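Local coordinates for protein aminotransferase, class I and II (Erwinia tasmaniensis, PDB 5Z0Q) that belongs to the class I and II aminotransferase family, whose fold-type I subunits pair as dimers, and holds pyridoxal-5'-phosphate in a covalent link, at residues W39-D44 / P238-N243; S203-C208 / V216-F221; E323-G328 / F365-P370. All blocks are in the same frame, centred on the assembly; numbering follows the deposited sequence.

Contact 1. Residues W39-D44 / P238-N243; sequences WIADTD and PSKSFN. With PLP (pyridoxal-5'-phosphate), chain M.
Thr43 and the carboxamide of Asn243 cross obliquely, with the threonine laid against one face of the flat group. Thr43 OG1 stands over that face, 3.1 Å from Asn243 CG; it is about as near to Asn243 ND2, but the angle is too poor for a bond. The main chain of Thr43 supplies the polar links, both weak. Asn243 ND2 donates a hydrogen bond to Thr43 O at 2.7 Å with an N-H...O angle of 127°. Thr43 N reaches Asn243 OD1 at 3.4 Å, coming from above the amide plane rather than within it. Both ends of the amide are thus engaged by a single residue. Asn243 CG lies anti to the backbone N (chi1 -160°), which carries the amide across to the 39-44 loop, and ND2 has a second acceptor in Phe45 O.

Lys240 makes the other half of the contact. In the fold-type I family the lysine in this loop carries pyridoxal-5'-phosphate, and here Lys240 NZ is joined to PLP C4A by a covalent bond of 1.4 Å, consistent with an internal aldimine. The chain leaves CB extended; the bend at chi3 (130°) then brings CE against Ala41, and the further bend at chi4 turns NZ to the cofactor. Lys240 CE rests 3.5 Å from Ala41 CB and 3.4 Å from Ala41 O, so the methyl and carbonyl of one residue both bear on the carbon next to the linking nitrogen. An inverse gamma turn centred on Ala41 bends the chain beside the lysine. Lys240 NZ is also hydrogen-bonded to Tyr66 OH of the second subunit, whose Gly65 and Val63 pack on Asp42 and Asn243.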
# COMPACT_ATOMS: atom_id res chain seq x y z
N TRP A 39 -4.37 -16.20 -17.42
CA TRP A 39 -3.27 -16.49 -16.50
C TRP A 39 -3.50 -15.86 -15.13
O TRP A 39 -3.82 -16.58 -14.18
CB TRP A 39 -1.94 -16.04 -17.12
CG TRP A 39 -1.88 -14.58 -17.50
CD1 TRP A 39 -2.60 -13.95 -18.46
CD2 TRP A 39 -1.03 -13.59 -16.91
NE1 TRP A 39 -2.27 -12.62 -18.51
CE2 TRP A 39 -1.30 -12.37 -17.57
CE3 TRP A 39 -0.06 -13.60 -15.90
CZ2 TRP A 39 -0.64 -11.18 -17.25
CZ3 TRP A 39 0.58 -12.43 -15.58
CH2 TRP A 39 0.29 -11.23 -16.25
N ILE A 40 -3.35 -14.54 -14.98
CA ILE A 40 -3.34 -13.92 -13.66
C ILE A 40 -4.71 -14.09 -13.00
O ILE A 40 -5.76 -14.10 -13.67
CB ILE A 40 -2.93 -12.44 -13.75
CG1 ILE A 40 -2.52 -11.91 -12.38
CG2 ILE A 40 -4.03 -11.60 -14.36
CD1 ILE A 40 -1.91 -10.52 -12.43
N ALA A 41 -4.71 -14.23 -11.68
CA ALA A 41 -5.88 -14.67 -10.93
C ALA A 41 -6.81 -13.48 -10.64
O ALA A 41 -6.90 -12.97 -9.52
CB ALA A 41 -5.46 -15.37 -9.65
N ASP A 42 -7.50 -13.05 -11.69
CA ASP A 42 -8.59 -12.09 -11.55
C ASP A 42 -9.61 -12.36 -12.65
O ASP A 42 -9.27 -12.89 -13.71
CB ASP A 42 -8.09 -10.63 -11.62
CG ASP A 42 -7.60 -10.23 -13.00
OD1 ASP A 42 -7.16 -11.12 -13.76
OD2 ASP A 42 -7.65 -9.03 -13.32
N THR A 43 -10.86 -12.02 -12.37
CA THR A 43 -11.92 -12.27 -13.32
C THR A 43 -12.16 -11.05 -14.20
O THR A 43 -11.74 -9.93 -13.88
CB THR A 43 -13.21 -12.66 -12.60
OG1 THR A 43 -13.63 -11.59 -11.74
CG2 THR A 43 -13.00 -13.92 -11.77
N ASP A 44 -12.82 -11.28 -15.33
CA ASP A 44 -13.20 -10.21 -16.25
C ASP A 44 -14.58 -9.64 -15.95
O ASP A 44 -15.18 -9.00 -16.81
CB ASP A 44 -13.15 -10.73 -17.70
CG ASP A 44 -11.77 -11.20 -18.10
OD1 ASP A 44 -10.78 -10.63 -17.62
OD2 ASP A 44 -11.68 -12.15 -18.91
N PRO A 238 -11.84 -9.53 0.38
CA PRO A 238 -12.83 -9.72 -0.69
C PRO A 238 -12.26 -9.41 -2.06
O PRO A 238 -13.02 -9.20 -3.01
CB PRO A 238 -13.94 -8.73 -0.30
CG PRO A 238 -13.19 -7.61 0.34
CD PRO A 238 -12.00 -8.23 1.06
N SER A 239 -10.93 -9.38 -2.17
CA SER A 239 -10.29 -8.97 -3.42
C SER A 239 -10.64 -9.91 -4.57
O SER A 239 -11.03 -9.47 -5.65
CB SER A 239 -8.78 -8.88 -3.23
OG SER A 239 -8.43 -7.82 -2.36
N LYS A 240 -10.51 -11.21 -4.34
CA LYS A 240 -10.80 -12.18 -5.39
C LYS A 240 -12.26 -12.59 -5.43
O LYS A 240 -12.76 -12.97 -6.50
CB LYS A 240 -9.93 -13.43 -5.21
CG LYS A 240 -8.45 -13.14 -5.26
CD LYS A 240 -7.65 -14.42 -5.34
CE LYS A 240 -6.63 -14.35 -6.46
NZ LYS A 240 -5.74 -13.17 -6.32
N SER A 241 -12.96 -12.51 -4.30
CA SER A 241 -14.38 -12.86 -4.28
C SER A 241 -15.19 -11.89 -5.13
O SER A 241 -16.15 -12.30 -5.79
CB SER A 241 -14.90 -12.87 -2.85
OG SER A 241 -13.99 -13.55 -1.99
N PHE A 242 -14.81 -10.62 -5.14
CA PHE A 242 -15.56 -9.58 -5.83
C PHE A 242 -14.73 -8.84 -6.87
O PHE A 242 -15.15 -7.78 -7.35
CB PHE A 242 -16.14 -8.59 -4.82
CG PHE A 242 -17.12 -9.21 -3.86
CD1 PHE A 242 -16.69 -9.83 -2.70
CD2 PHE A 242 -18.48 -9.19 -4.14
CE1 PHE A 242 -17.59 -10.41 -1.83
CE2 PHE A 242 -19.39 -9.77 -3.27
CZ PHE A 242 -18.94 -10.38 -2.11
N ASN A 243 -13.57 -9.38 -7.24
CA ASN A 243 -12.74 -8.84 -8.32
C ASN A 243 -12.33 -7.39 -8.04
O ASN A 243 -12.48 -6.50 -8.89
CB ASN A 243 -13.46 -8.96 -9.67
CG ASN A 243 -12.51 -8.88 -10.84
OD1 ASN A 243 -11.31 -9.14 -10.71
ND2 ASN A 243 -13.05 -8.53 -12.01
N1 PLP M . -3.29 -15.18 -1.90
C2 PLP M . -3.56 -16.13 -2.86
C2A PLP M . -3.42 -17.59 -2.53
C3 PLP M . -3.97 -15.75 -4.13
O3 PLP M . -4.24 -16.70 -5.08
C4 PLP M . -4.10 -14.40 -4.44
C4A PLP M . -4.71 -13.98 -5.75
C5 PLP M . -3.82 -13.44 -3.47
C6 PLP M . -3.42 -13.84 -2.20
C5A PLP M . -3.97 -11.98 -3.82
O4P PLP M . -3.18 -11.17 -2.96
P PLP M . -2.96 -9.62 -3.32
O1P PLP M . -2.53 -9.49 -4.76
O2P PLP M . -1.90 -9.03 -2.42
O3P PLP M . -4.27 -8.89 -3.12

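Contact 2. Residues S203-C208 / V216-F221; sequences SDEIHC and VQHIPF. With PLP (pyridoxal-5'-phosphate), chain M.
Glu205 reaches across from the 203-208 segment to the backbone of Phe221, and hydrogen bonding centres on its OE1. Phe221 N donates to the syn lone pair of Glu205 OE1 at 3.2 Å (N-H...O 160°), and Ser203 OG donates to the same oxygen from the anti side at 2.9 Å. Two bonds therefore grip one buried oxygen and fix the rotation of the carboxylate.

Ring contacts gather at His218. Glu205 OE2 meets the ring edge, 3.1 Å from His218 CE1, with carboxylate and ring nearly perpendicular (87°). Cys208 CB sits over the centre of one face in a CH-pi contact, 3.5 Å from the ring centroid.

Ligand contacts come from the same 203-208 segment: Asp204 OD2 faces PLP N1 at 3.0 Å, the aspartate-to-pyridine pairing characteristic of fold-type I proteins, and Ile206 CG2 packs 3.4 Å from PLP C2.

Ser203 and Asp204 lie on strand 200-204, whose backbone is bonded on either side, to strand 232-236 through Ser203 and to strand 166-172 through Asp204. Helix 184-197 covers the 216-221 segment, receiving Ile219 and Phe221.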
# COMPACT_ATOMS: atom_id res chain seq x y z
N SER A 203 -2.37 -18.99 7.64
CA SER A 203 -3.40 -19.55 6.78
C SER A 203 -3.90 -18.49 5.81
O SER A 203 -4.47 -17.47 6.23
CB SER A 203 -4.56 -20.10 7.61
OG SER A 203 -5.54 -20.72 6.79
N ASP A 204 -3.68 -18.72 4.51
CA ASP A 204 -4.15 -17.82 3.47
C ASP A 204 -5.53 -18.30 3.02
O ASP A 204 -5.65 -19.34 2.38
CB ASP A 204 -3.17 -17.79 2.30
CG ASP A 204 -3.44 -16.65 1.32
OD1 ASP A 204 -4.62 -16.32 1.09
OD2 ASP A 204 -2.46 -16.09 0.79
N GLU A 205 -6.56 -17.53 3.36
CA GLU A 205 -7.93 -17.92 3.06
C GLU A 205 -8.61 -16.89 2.18
O GLU A 205 -9.74 -16.46 2.45
CB GLU A 205 -8.70 -18.14 4.37
CG GLU A 205 -7.94 -19.00 5.37
CD GLU A 205 -8.73 -19.32 6.62
OE1 GLU A 205 -8.32 -20.25 7.35
OE2 GLU A 205 -9.76 -18.66 6.87
N ILE A 206 -7.93 -16.49 1.10
CA ILE A 206 -8.47 -15.47 0.20
C ILE A 206 -9.62 -16.03 -0.63
O ILE A 206 -10.55 -15.30 -0.98
CB ILE A 206 -7.34 -14.91 -0.69
CG1 ILE A 206 -7.88 -13.91 -1.71
CG2 ILE A 206 -6.61 -16.03 -1.39
CD1 ILE A 206 -8.49 -12.68 -1.10
N HIS A 207 -9.59 -17.33 -0.94
CA HIS A 207 -10.62 -17.96 -1.76
C HIS A 207 -11.76 -18.55 -0.94
O HIS A 207 -12.55 -19.34 -1.49
CB HIS A 207 -10.00 -19.05 -2.63
CG HIS A 207 -9.01 -18.54 -3.64
ND1 HIS A 207 -7.67 -18.40 -3.36
CD2 HIS A 207 -9.17 -18.14 -4.92
CE1 HIS A 207 -7.05 -17.93 -4.42
NE2 HIS A 207 -7.94 -17.76 -5.38
N CYS A 208 -11.88 -18.19 0.33
CA CYS A 208 -12.88 -18.82 1.20
C CYS A 208 -14.31 -18.55 0.75
O CYS A 208 -15.21 -19.32 1.09
CB CYS A 208 -12.69 -18.36 2.64
SG CYS A 208 -12.94 -16.59 2.90
N VAL A 216 -20.42 -28.66 1.84
CA VAL A 216 -19.08 -28.49 2.39
C VAL A 216 -18.87 -27.01 2.69
O VAL A 216 -19.00 -26.16 1.80
CB VAL A 216 -17.99 -29.00 1.42
CG1 VAL A 216 -16.61 -28.88 2.07
CG2 VAL A 216 -18.27 -30.44 1.03
N GLN A 217 -18.52 -26.71 3.94
CA GLN A 217 -18.29 -25.35 4.40
C GLN A 217 -16.80 -25.12 4.60
O GLN A 217 -16.09 -25.99 5.12
CB GLN A 217 -19.03 -25.08 5.72
CG GLN A 217 -18.77 -23.70 6.29
CD GLN A 217 -18.93 -23.65 7.80
OE1 GLN A 217 -20.05 -23.63 8.31
NE2 GLN A 217 -17.81 -23.64 8.51
N HIS A 218 -16.33 -23.95 4.19
CA HIS A 218 -14.96 -23.56 4.49
C HIS A 218 -14.77 -23.43 6.00
O HIS A 218 -15.61 -22.87 6.71
CB HIS A 218 -14.61 -22.24 3.81
CG HIS A 218 -13.37 -21.59 4.35
ND1 HIS A 218 -13.40 -20.58 5.28
CD2 HIS A 218 -12.06 -21.82 4.08
CE1 HIS A 218 -12.16 -20.21 5.57
NE2 HIS A 218 -11.33 -20.95 4.85
N ILE A 219 -13.65 -23.96 6.50
CA ILE A 219 -13.37 -23.96 7.93
C ILE A 219 -12.10 -23.16 8.19
O ILE A 219 -11.02 -23.57 7.74
CB ILE A 219 -13.25 -25.39 8.48
CG1 ILE A 219 -14.59 -26.12 8.34
CG2 ILE A 219 -12.80 -25.37 9.92
CD1 ILE A 219 -14.56 -27.54 8.83
N PRO A 220 -12.18 -22.03 8.89
CA PRO A 220 -10.95 -21.32 9.26
C PRO A 220 -10.07 -22.17 10.17
O PRO A 220 -10.57 -22.89 11.04
CB PRO A 220 -11.47 -20.06 9.98
CG PRO A 220 -12.87 -19.90 9.50
CD PRO A 220 -13.39 -21.29 9.29
N PHE A 221 -8.76 -22.07 9.96
CA PHE A 221 -7.83 -22.87 10.76
C PHE A 221 -7.92 -22.50 12.23
O PHE A 221 -7.93 -23.38 13.10
CB PHE A 221 -6.40 -22.67 10.25
CG PHE A 221 -5.38 -23.49 10.98
CD1 PHE A 221 -5.12 -24.80 10.60
CD2 PHE A 221 -4.67 -22.96 12.04
CE1 PHE A 221 -4.17 -25.56 11.27
CE2 PHE A 221 -3.73 -23.71 12.72
CZ PHE A 221 -3.48 -25.01 12.33
N1 PLP M . -3.29 -15.18 -1.90
C2 PLP M . -3.56 -16.13 -2.86
C2A PLP M . -3.42 -17.59 -2.53
C3 PLP M . -3.97 -15.75 -4.13
O3 PLP M . -4.24 -16.70 -5.08
C4 PLP M . -4.10 -14.40 -4.44
C4A PLP M . -4.71 -13.98 -5.75
C5 PLP M . -3.82 -13.44 -3.47
C6 PLP M . -3.42 -13.84 -2.20
C5A PLP M . -3.97 -11.98 -3.82
O4P PLP M . -3.18 -11.17 -2.96
P PLP M . -2.96 -9.62 -3.32
O1P PLP M . -2.53 -9.49 -4.76
O2P PLP M . -1.90 -9.03 -2.42
O3P PLP M . -4.27 -8.89 -3.12

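Contact 3. Residues E323-G328 / F365-P370; sequences EASFLG and FNFGCP
Phe367 turns one ring face to the peptide that follows Phe326. CG stands between the backbone N and the carbonyl carbon (chi1 58°), which folds the ring back against the 323-328 segment. From CB, the ring begins at CG and passes along CD2 and CE2, each 3.2 Å from Phe326 O, which lies over one face toward the rim. At the tip, Phe367 CZ is 3.4 Å from Phe326 C; returning by the other side, Phe367 CE1 meets Ser325 OG at 3.6 Å and packs against Phe326 CB. The same carbonyl takes a weak hydrogen bond from Phe367 N at 3.3 Å.

Asn366 lies beside the Phe326 ring, pointing the same way, the planes 25° apart. Its OD1 accepts from Gly368 N at 2.9 Å, an Asx turn, while Asn366 ND2 is hydrogen-bonded to Asp42 O.

Farther along, Phe365 N is hydrogen-bonded to Gly328 O, though the length modelled is doubtful. The two segments run roughly antiparallel, adjoining strands 329-331 and 362-364, antiparallel neighbours in a five-stranded sheet consistent with the small domain of fold-type I subunits. Helix 290-313 packs on Ser325, Phe365 and Phe367; helix 371-385, for which Pro370 is the N-cap, covers both phenylalanines.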
# COMPACT_ATOMS: atom_id res chain seq x y z
N GLU A 323 -12.47 -27.73 -6.25
CA GLU A 323 -13.54 -27.49 -5.30
C GLU A 323 -13.76 -26.01 -5.02
O GLU A 323 -14.79 -25.65 -4.44
CB GLU A 323 -13.26 -28.23 -4.00
CG GLU A 323 -13.23 -29.75 -4.15
CD GLU A 323 -12.91 -30.47 -2.85
OE1 GLU A 323 -12.14 -29.92 -2.03
OE2 GLU A 323 -13.44 -31.58 -2.64
N ALA A 324 -12.83 -25.15 -5.44
CA ALA A 324 -12.95 -23.71 -5.23
C ALA A 324 -12.53 -22.98 -6.50
O ALA A 324 -11.40 -23.14 -6.96
CB ALA A 324 -12.09 -23.25 -4.04
N SER A 325 -13.45 -22.19 -7.04
CA SER A 325 -13.18 -21.37 -8.22
C SER A 325 -12.04 -20.40 -7.94
O SER A 325 -11.74 -20.07 -6.79
CB SER A 325 -14.46 -20.63 -8.61
OG SER A 325 -15.19 -21.36 -9.58
N PHE A 326 -11.39 -19.92 -9.01
CA PHE A 326 -11.77 -20.16 -10.40
C PHE A 326 -10.61 -20.68 -11.25
O PHE A 326 -10.46 -20.31 -12.42
CB PHE A 326 -12.33 -18.88 -11.02
CG PHE A 326 -11.60 -17.63 -10.59
CD1 PHE A 326 -10.47 -17.21 -11.28
CD2 PHE A 326 -12.03 -16.89 -9.51
CE1 PHE A 326 -9.79 -16.07 -10.88
CE2 PHE A 326 -11.36 -15.75 -9.11
CZ PHE A 326 -10.24 -15.34 -9.80
N LEU A 327 -9.79 -21.54 -10.65
CA LEU A 327 -8.68 -22.19 -11.33
C LEU A 327 -8.53 -23.58 -10.72
O LEU A 327 -8.80 -23.78 -9.53
CB LEU A 327 -7.37 -21.39 -11.18
CG LEU A 327 -7.47 -19.86 -11.18
CD1 LEU A 327 -7.35 -19.30 -9.77
CD2 LEU A 327 -6.45 -19.22 -12.11
N GLY A 328 -8.10 -24.55 -11.53
CA GLY A 328 -7.69 -24.37 -12.91
C GLY A 328 -6.36 -25.05 -13.17
O GLY A 328 -5.57 -24.60 -13.99
N PHE A 365 -5.29 -22.63 -15.37
CA PHE A 365 -6.34 -22.17 -16.28
C PHE A 365 -7.28 -21.24 -15.52
O PHE A 365 -7.87 -21.62 -14.51
CB PHE A 365 -7.11 -23.36 -16.84
CG PHE A 365 -7.92 -23.05 -18.08
CD1 PHE A 365 -9.03 -22.23 -18.01
CD2 PHE A 365 -7.57 -23.59 -19.30
CE1 PHE A 365 -9.77 -21.94 -19.14
CE2 PHE A 365 -8.31 -23.31 -20.43
CZ PHE A 365 -9.41 -22.49 -20.35
N ASN A 366 -7.42 -20.01 -16.02
CA ASN A 366 -8.32 -19.03 -15.43
C ASN A 366 -9.62 -19.04 -16.24
O ASN A 366 -9.70 -18.45 -17.32
CB ASN A 366 -7.69 -17.64 -15.43
CG ASN A 366 -8.48 -16.63 -14.62
OD1 ASN A 366 -9.68 -16.78 -14.41
ND2 ASN A 366 -7.81 -15.58 -14.16
N PHE A 367 -10.64 -19.72 -15.71
CA PHE A 367 -11.96 -19.72 -16.33
C PHE A 367 -12.90 -18.72 -15.68
O PHE A 367 -14.12 -18.86 -15.78
CB PHE A 367 -12.56 -21.13 -16.31
CG PHE A 367 -12.69 -21.74 -14.94
CD1 PHE A 367 -13.84 -21.55 -14.19
CD2 PHE A 367 -11.67 -22.52 -14.42
CE1 PHE A 367 -13.96 -22.12 -12.93
CE2 PHE A 367 -11.79 -23.10 -13.17
CZ PHE A 367 -12.94 -22.90 -12.43
N GLY A 368 -12.35 -17.70 -15.01
CA GLY A 368 -13.15 -16.61 -14.50
C GLY A 368 -13.39 -15.56 -15.57
O GLY A 368 -12.74 -14.51 -15.59
N CYS A 369 -14.32 -15.85 -16.47
CA CYS A 369 -14.56 -15.03 -17.65
C CYS A 369 -15.92 -15.40 -18.22
O CYS A 369 -16.49 -16.43 -17.84
CB CYS A 369 -13.45 -15.25 -18.70
SG CYS A 369 -13.26 -16.97 -19.21
N PRO A 370 -16.48 -14.57 -19.11
CA PRO A 370 -17.74 -14.94 -19.75
C PRO A 370 -17.60 -16.25 -20.52
O PRO A 370 -16.55 -16.57 -21.06
CB PRO A 370 -18.03 -13.76 -20.69
CG PRO A 370 -16.73 -13.04 -20.82
CD PRO A 370 -16.05 -13.22 -19.51

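Overall arrangement
Contacts 1 and 2 both touch pyridoxal-5'-phosphate: one holds the lysine that carries it, the other meets its ring, and contact 2 is nested within the chain loop closed by contact 1. Their centres are about 16 Å apart, yet Lys240 CD packs 3.4 Å from His207 NE2. Backbone N of Val100 and Val101 give PLP further hydrogen bonds. Contact 3 follows both in sequence, with its centre about 10 Å from that of contact 1 and about 17 Å from that of contact 2. A probable hydrogen bond from Asp44 N to Gly368 O, 3.2 Å, ties contact 3 to contact 1, and the Leu327 side chain lies about 6 Å from PLP.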